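Local coordinates for VAO-type flavoprotein oxidase VAO615 (PDB 6F73) that probably acts as an oxidoreductase, carrying one bicovalently attached FAD per subunit and reacting rapidly with molecular oxygen once reduced, though no substrate has been identified, at residues Y244-D249 and N463-A468; S415-R420 and M473-P478. All coordinates share one frame; numbering follows the deposited sequence.

Contact 1: Y244-D249 and N463-A468; sequences YGVAAD and NSLHPA
The carboxylate of Asp249 and the amide of Asn463 meet with their planes almost coplanar, 18° apart, although the two side chains cross at about a right angle. Asn463 ND2 donates to Asp249 OD1 over 3.1 Å, using the oxygen's anti lone pair, and the acceptor lies close to the amide plane. The other carboxylate oxygen is met from above its plane, where Val246 N donates to Asp249 OD2. Against the carboxylate also rests a methyl group, Leu465 CD1, 3.3 Å from Asp249 OD1.

That same CD1 reaches the methyls of the facing loop: Val246 and Leu465 point at each other tip to tip, CG1 to CD1 3.9 Å, and Ala248 CB stands 4.0 Å from Leu465 CD1. With CG1 anti to the backbone N (chi1 171°), Val246 presents this branch to both methyls of the leucine. The amide of Asn463 is held at both ends. Its OD1 accepts from Leu465 N in an Asx turn that ties the asparagine to the backbone of the leucine two residues on, while ND2 also donates to a water that in turn donates a hydrogen bond to Ala248 O.

Outside the two loops, Asp249 OD1 forms a salt bridge with Arg470 of helix 468-471, and Trp469 of that helix touches Val246, whose side chain lies about 7 Å from the FAD. Replacing Asp249 by alanine removes the carboxylate, and Arg470 would probably lose this charge partner, Val246 N this acceptor, and Asn463 ND2 one of the two bonds described here. The buried carboxylate thus joins the FAD-binding region to the loop before helix 468-471, and the arginine together with the N-H donors would be expected to stabilise its negative charge.

Contact 2: S415-R420 and M473-P478; sequences SRIIPR and MLLCAP
Ile418 and Leu474 face each other as a hydrogen-bonded pair of two antiparallel strands, with Ile418 N donating almost straight to Leu474 O at 2.8 Å. At the next hydrogen-bonded pair, two residues away, two bonds are exchanged, Arg416 N to Cys476 O 3.0 Å and Cys476 N to Arg416 O 3.1 Å. At the other end Ile418 O accepts from Met473 N at 2.9 Å and more weakly from Leu474 N; two residues opposite one make a classic beta bulge.

Between these pairs Ile417 and Leu475 form a non-hydrogen-bonded pair. Leucine CG is anti to the backbone N (chi1 176°), and its CD1 swings across to the neighbouring strand, where it lies 3.8 Å from Ile417 CG1 and 3.3 Å from Arg416 O. Beyond the bulge the side chains of Met473 and Arg420 cross at a slant. The methionine chain bends at its last torsion (chi3 -92°), bringing CE to 3.1 Å from Arg420 NE, while SD lies near Arg420 CG.

The next shell packs on both faces. Phe436 of helix 426-440 touches Ile418 and Cys476, whereas Trp469 touches Ile417 and Leu475 on the other face. Arg416 also donates to the backbone O of Thr510.

Strand 412-419 is thereby joined as an outermost member to the seven-stranded antiparallel sheet. Backbone bonds hold it to strand 472-480, which the Cys476-Cys450 disulfide ties to strand 448-452. Arg416 turns its charge away to a salt bridge with Asp507, while Arg420 keeps its guanidinium beside Met473 and pairs with Asp335. Ile417 and Leu475 give the face toward Trp469 an apolar surface, with the leucine side chain about 6 Å from the FAD.

From the N terminus, the chain first passes 244-249, in the loop between helix 241-244 and strand 251-257 of the FAD-binding region. It next reaches strand 412-419, where 415-420 lies, then 463-468 and, once helix 468-471 is passed, segment 473-478. Contact 1 closes a loop of 213 residues and contact 2 one of 52; the second opens inside the first but ends beyond it, so the two cross rather than nest. Their centres are 14 Å apart, and they touch where Ala468 O packs 3.4 Å from Ile417 CG2. The two contacts thus gather the FAD-binding region, helix 468-471 and the edge of the seven-stranded sheet close to the flavin cofactor.

Contact 1: Y244-D249 and N463-A468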
loop_
_atom_site.group_PDB
_atom_site.type_symbol
_atom_site.label_atom_id
_atom_site.label_comp_id
_atom_site.label_asym_id
_atom_site.label_seq_id
_atom_site.Cartn_x
_atom_site.Cartn_y
_atom_site.Cartn_z
ATOM N N TYR A 244 -8.802 4.456 -15.765
ATOM C CA TYR A 244 -8.255 5.784 -15.412
ATOM C C TYR A 244 -6.758 5.832 -15.085
ATOM O O TYR A 244 -6.237 6.885 -14.708
ATOM C CB TYR A 244 -9.036 6.354 -14.219
ATOM C CG TYR A 244 -10.540 6.380 -14.419
ATOM C CD1 TYR A 244 -11.104 6.970 -15.556
ATOM C CD2 TYR A 244 -11.404 5.819 -13.472
ATOM C CE1 TYR A 244 -12.477 6.989 -15.749
ATOM C CE2 TYR A 244 -12.780 5.841 -13.652
ATOM C CZ TYR A 244 -13.317 6.426 -14.791
ATOM O OH TYR A 244 -14.685 6.436 -14.981
ATOM N N GLY A 245 -6.071 4.702 -15.234
ATOM C CA GLY A 245 -4.658 4.595 -14.904
ATOM C C GLY A 245 -4.367 4.372 -13.429
ATOM O O GLY A 245 -5.261 4.167 -12.615
ATOM N N VAL A 246 -3.083 4.427 -13.110
ATOM C CA VAL A 246 -2.580 4.217 -11.761
ATOM C C VAL A 246 -2.951 5.467 -10.938
ATOM O O VAL A 246 -3.204 6.534 -11.512
ATOM C CB VAL A 246 -1.060 3.912 -11.846
ATOM C CG1 VAL A 246 -0.394 3.880 -10.493
ATOM C CG2 VAL A 246 -0.835 2.578 -12.545
ATOM N N ALA A 247 -3.048 5.341 -9.617
ATOM C CA ALA A 247 -3.421 6.491 -8.777
ATOM C C ALA A 247 -2.469 7.680 -8.982
ATOM O O ALA A 247 -2.917 8.824 -9.099
ATOM C CB ALA A 247 -3.471 6.104 -7.312
ATOM N N ALA A 248 -1.170 7.385 -9.059
ATOM C CA ALA A 248 -0.144 8.384 -9.371
ATOM C C ALA A 248 -0.421 9.163 -10.663
ATOM O O ALA A 248 -0.146 10.364 -10.722
ATOM C CB ALA A 248 1.236 7.741 -9.423
ATOM N N ASP A 249 -0.977 8.484 -11.672
ATOM C CA ASP A 249 -1.363 9.118 -12.935
ATOM C C ASP A 249 -2.437 10.198 -12.767
ATOM O O ASP A 249 -2.535 11.094 -13.608
ATOM C CB ASP A 249 -1.909 8.085 -13.947
ATOM C CG ASP A 249 -0.868 7.072 -14.413
ATOM O OD1 ASP A 249 0.345 7.395 -14.431
ATOM O OD2 ASP A 249 -1.285 5.954 -14.812
ATOM N N ASN A 463 5.601 11.271 -14.896
ATOM C CA ASN A 463 5.825 10.870 -13.512
ATOM C C ASN A 463 6.819 9.708 -13.442
ATOM O O ASN A 463 7.219 9.181 -14.477
ATOM C CB ASN A 463 4.485 10.551 -12.819
ATOM C CG ASN A 463 3.786 9.341 -13.403
ATOM O OD1 ASN A 463 4.392 8.294 -13.604
ATOM N ND2 ASN A 463 2.488 9.480 -13.661
ATOM N N SER A 464 7.193 9.322 -12.221
ATOM C CA SER A 464 8.276 8.368 -11.962
ATOM C C SER A 464 7.827 6.905 -11.807
ATOM O O SER A 464 8.585 6.084 -11.275
ATOM C CB SER A 464 9.035 8.799 -10.697
ATOM O OG SER A 464 8.219 8.731 -9.536
ATOM N N LEU A 465 6.614 6.565 -12.261
ATOM C CA LEU A 465 6.180 5.170 -12.256
ATOM C C LEU A 465 7.124 4.287 -13.061
ATOM O O LEU A 465 7.486 4.641 -14.192
ATOM C CB LEU A 465 4.780 5.019 -12.846
ATOM C CG LEU A 465 3.639 5.206 -11.860
ATOM C CD1 LEU A 465 2.361 5.559 -12.608
ATOM C CD2 LEU A 465 3.459 3.952 -11.021
ATOM N N HIS A 466 7.487 3.132 -12.486
ATOM C CA HIS A 466 8.323 2.133 -13.161
ATOM C C HIS A 466 7.703 1.858 -14.527
ATOM O O HIS A 466 6.482 1.736 -14.617
ATOM C CB HIS A 466 8.399 0.840 -12.328
ATOM C CG HIS A 466 9.600 -0.021 -12.614
ATOM N ND1 HIS A 466 9.893 -0.520 -13.862
ATOM C CD2 HIS A 466 10.551 -0.517 -11.788
ATOM C CE1 HIS A 466 10.989 -1.253 -13.806
ATOM N NE2 HIS A 466 11.408 -1.270 -12.556
ATOM N N PRO A 467 8.519 1.802 -15.599
ATOM C CA PRO A 467 7.987 1.478 -16.937
ATOM C C PRO A 467 7.171 0.178 -17.030
ATOM O O PRO A 467 6.205 0.121 -17.790
ATOM C CB PRO A 467 9.251 1.378 -17.792
ATOM C CG PRO A 467 10.205 2.317 -17.149
ATOM C CD PRO A 467 9.912 2.288 -15.675
ATOM N N ALA A 468 7.584 -0.847 -16.282
ATOM C CA ALA A 468 6.858 -2.117 -16.120
ATOM C C ALA A 468 5.354 -1.987 -15.880
ATOM O O ALA A 468 4.607 -2.865 -16.269
ATOM C CB ALA A 468 7.492 -2.940 -14.999
HETATM O O HOH W 1 1.005 11.905 -12.651
#

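Contact 2: S415-R420 and M473-P478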
loop_
_atom_site.group_PDB
_atom_site.type_symbol
_atom_site.label_atom_id
_atom_site.label_comp_id
_atom_site.label_asym_id
_atom_site.label_seq_id
_atom_site.Cartn_x
_atom_site.Cartn_y
_atom_site.Cartn_z
ATOM N N SER A 415 5.444 -9.273 -4.303
ATOM C CA SER A 415 4.707 -8.951 -5.514
ATOM C C SER A 415 5.529 -9.020 -6.779
ATOM O O SER A 415 6.758 -8.946 -6.761
ATOM C CB SER A 415 4.088 -7.551 -5.419
ATOM O OG SER A 415 5.093 -6.548 -5.472
ATOM N N ARG A 416 4.822 -9.115 -7.889
ATOM C CA ARG A 416 5.441 -9.006 -9.179
ATOM C C ARG A 416 4.473 -8.334 -10.142
ATOM O O ARG A 416 3.293 -8.680 -10.173
ATOM C CB ARG A 416 5.833 -10.399 -9.652
ATOM C CG ARG A 416 6.821 -10.423 -10.790
ATOM C CD ARG A 416 8.236 -10.016 -10.397
ATOM N NE ARG A 416 9.038 -9.859 -11.615
ATOM C CZ ARG A 416 10.217 -9.246 -11.717
ATOM N NH1 ARG A 416 10.814 -8.691 -10.658
ATOM N NH2 ARG A 416 10.811 -9.194 -12.911
ATOM N N ILE A 417 4.975 -7.346 -10.878
ATOM C CA ILE A 417 4.261 -6.747 -11.996
ATOM C C ILE A 417 4.713 -7.536 -13.225
ATOM O O ILE A 417 5.897 -7.519 -13.582
ATOM C CB ILE A 417 4.586 -5.241 -12.156
ATOM C CG1 ILE A 417 4.082 -4.450 -10.945
ATOM C CG2 ILE A 417 3.976 -4.680 -13.449
ATOM C CD1 ILE A 417 4.762 -3.103 -10.770
ATOM N N ILE A 418 3.766 -8.223 -13.859
ATOM C CA ILE A 418 4.057 -9.168 -14.930
ATOM C C ILE A 418 3.678 -8.538 -16.267
ATOM O O ILE A 418 2.519 -8.152 -16.432
ATOM C CB ILE A 418 3.276 -10.477 -14.723
ATOM C CG1 ILE A 418 3.612 -11.045 -13.327
ATOM C CG2 ILE A 418 3.597 -11.458 -15.850
ATOM C CD1 ILE A 418 2.987 -12.383 -12.997
ATOM N N PRO A 419 4.646 -8.417 -17.210
ATOM C CA PRO A 419 4.352 -7.874 -18.543
ATOM C C PRO A 419 3.308 -8.666 -19.332
ATOM O O PRO A 419 3.296 -9.887 -19.283
ATOM C CB PRO A 419 5.705 -7.925 -19.266
ATOM C CG PRO A 419 6.747 -7.985 -18.201
ATOM C CD PRO A 419 6.097 -8.582 -16.991
ATOM N N ARG A 420 2.452 -7.956 -20.061
ATOM C CA ARG A 420 1.483 -8.563 -20.972
ATOM C C ARG A 420 2.170 -9.522 -21.923
ATOM O O ARG A 420 1.651 -10.606 -22.150
ATOM C CB ARG A 420 0.746 -7.489 -21.781
ATOM C CG ARG A 420 -0.259 -8.041 -22.780
ATOM C CD ARG A 420 -0.951 -6.946 -23.593
ATOM N NE ARG A 420 -1.974 -6.274 -22.799
ATOM C CZ ARG A 420 -3.037 -5.617 -23.270
ATOM N NH1 ARG A 420 -3.264 -5.478 -24.577
ATOM N NH2 ARG A 420 -3.882 -5.076 -22.398
ATOM N N MET A 473 0.432 -6.284 -17.073
ATOM C CA MET A 473 -0.943 -6.766 -17.174
ATOM C C MET A 473 -1.453 -7.349 -15.857
ATOM O O MET A 473 -2.618 -7.143 -15.527
ATOM C CB MET A 473 -1.071 -7.786 -18.296
ATOM C CG MET A 473 -2.422 -8.490 -18.327
ATOM S SD MET A 473 -2.724 -9.324 -19.894
ATOM C CE MET A 473 -3.567 -7.998 -20.713
ATOM N N LEU A 474 -0.609 -8.110 -15.154
ATOM C CA LEU A 474 -0.934 -8.666 -13.855
ATOM C C LEU A 474 -0.036 -8.072 -12.783
ATOM O O LEU A 474 1.154 -7.851 -13.019
ATOM C CB LEU A 474 -0.713 -10.177 -13.853
ATOM C CG LEU A 474 -1.350 -10.969 -14.996
ATOM C CD1 LEU A 474 -0.927 -12.424 -14.914
ATOM C CD2 LEU A 474 -2.865 -10.808 -14.951
ATOM N N LEU A 475 -0.619 -7.811 -11.615
ATOM C CA LEU A 475 0.128 -7.550 -10.397
ATOM C C LEU A 475 -0.321 -8.576 -9.364
ATOM O O LEU A 475 -1.438 -8.496 -8.848
ATOM C CB LEU A 475 -0.116 -6.125 -9.893
ATOM C CG LEU A 475 0.523 -5.709 -8.557
ATOM C CD1 LEU A 475 1.945 -6.224 -8.384
ATOM C CD2 LEU A 475 0.490 -4.197 -8.404
ATOM N N CYS A 476 0.548 -9.542 -9.080
ATOM C CA CYS A 476 0.216 -10.654 -8.183
ATOM C C CYS A 476 1.007 -10.561 -6.885
ATOM O O CYS A 476 2.201 -10.270 -6.902
ATOM C CB CYS A 476 0.451 -11.982 -8.894
ATOM S SG CYS A 476 -0.709 -12.192 -10.271
ATOM N N ALA A 477 0.324 -10.810 -5.768
ATOM C CA ALA A 477 0.871 -10.568 -4.441
ATOM C C ALA A 477 0.783 -11.815 -3.561
ATOM O O ALA A 477 -0.118 -11.919 -2.709
ATOM C CB ALA A 477 0.140 -9.403 -3.794
ATOM N N PRO A 478 1.699 -12.783 -3.776
ATOM C CA PRO A 478 1.838 -13.906 -2.839
ATOM C C PRO A 478 2.162 -13.384 -1.442
ATOM O O PRO A 478 3.175 -12.695 -1.253
ATOM C CB PRO A 478 3.008 -14.707 -3.417
ATOM C CG PRO A 478 2.931 -14.444 -4.871
ATOM C CD PRO A 478 2.542 -12.978 -4.970
#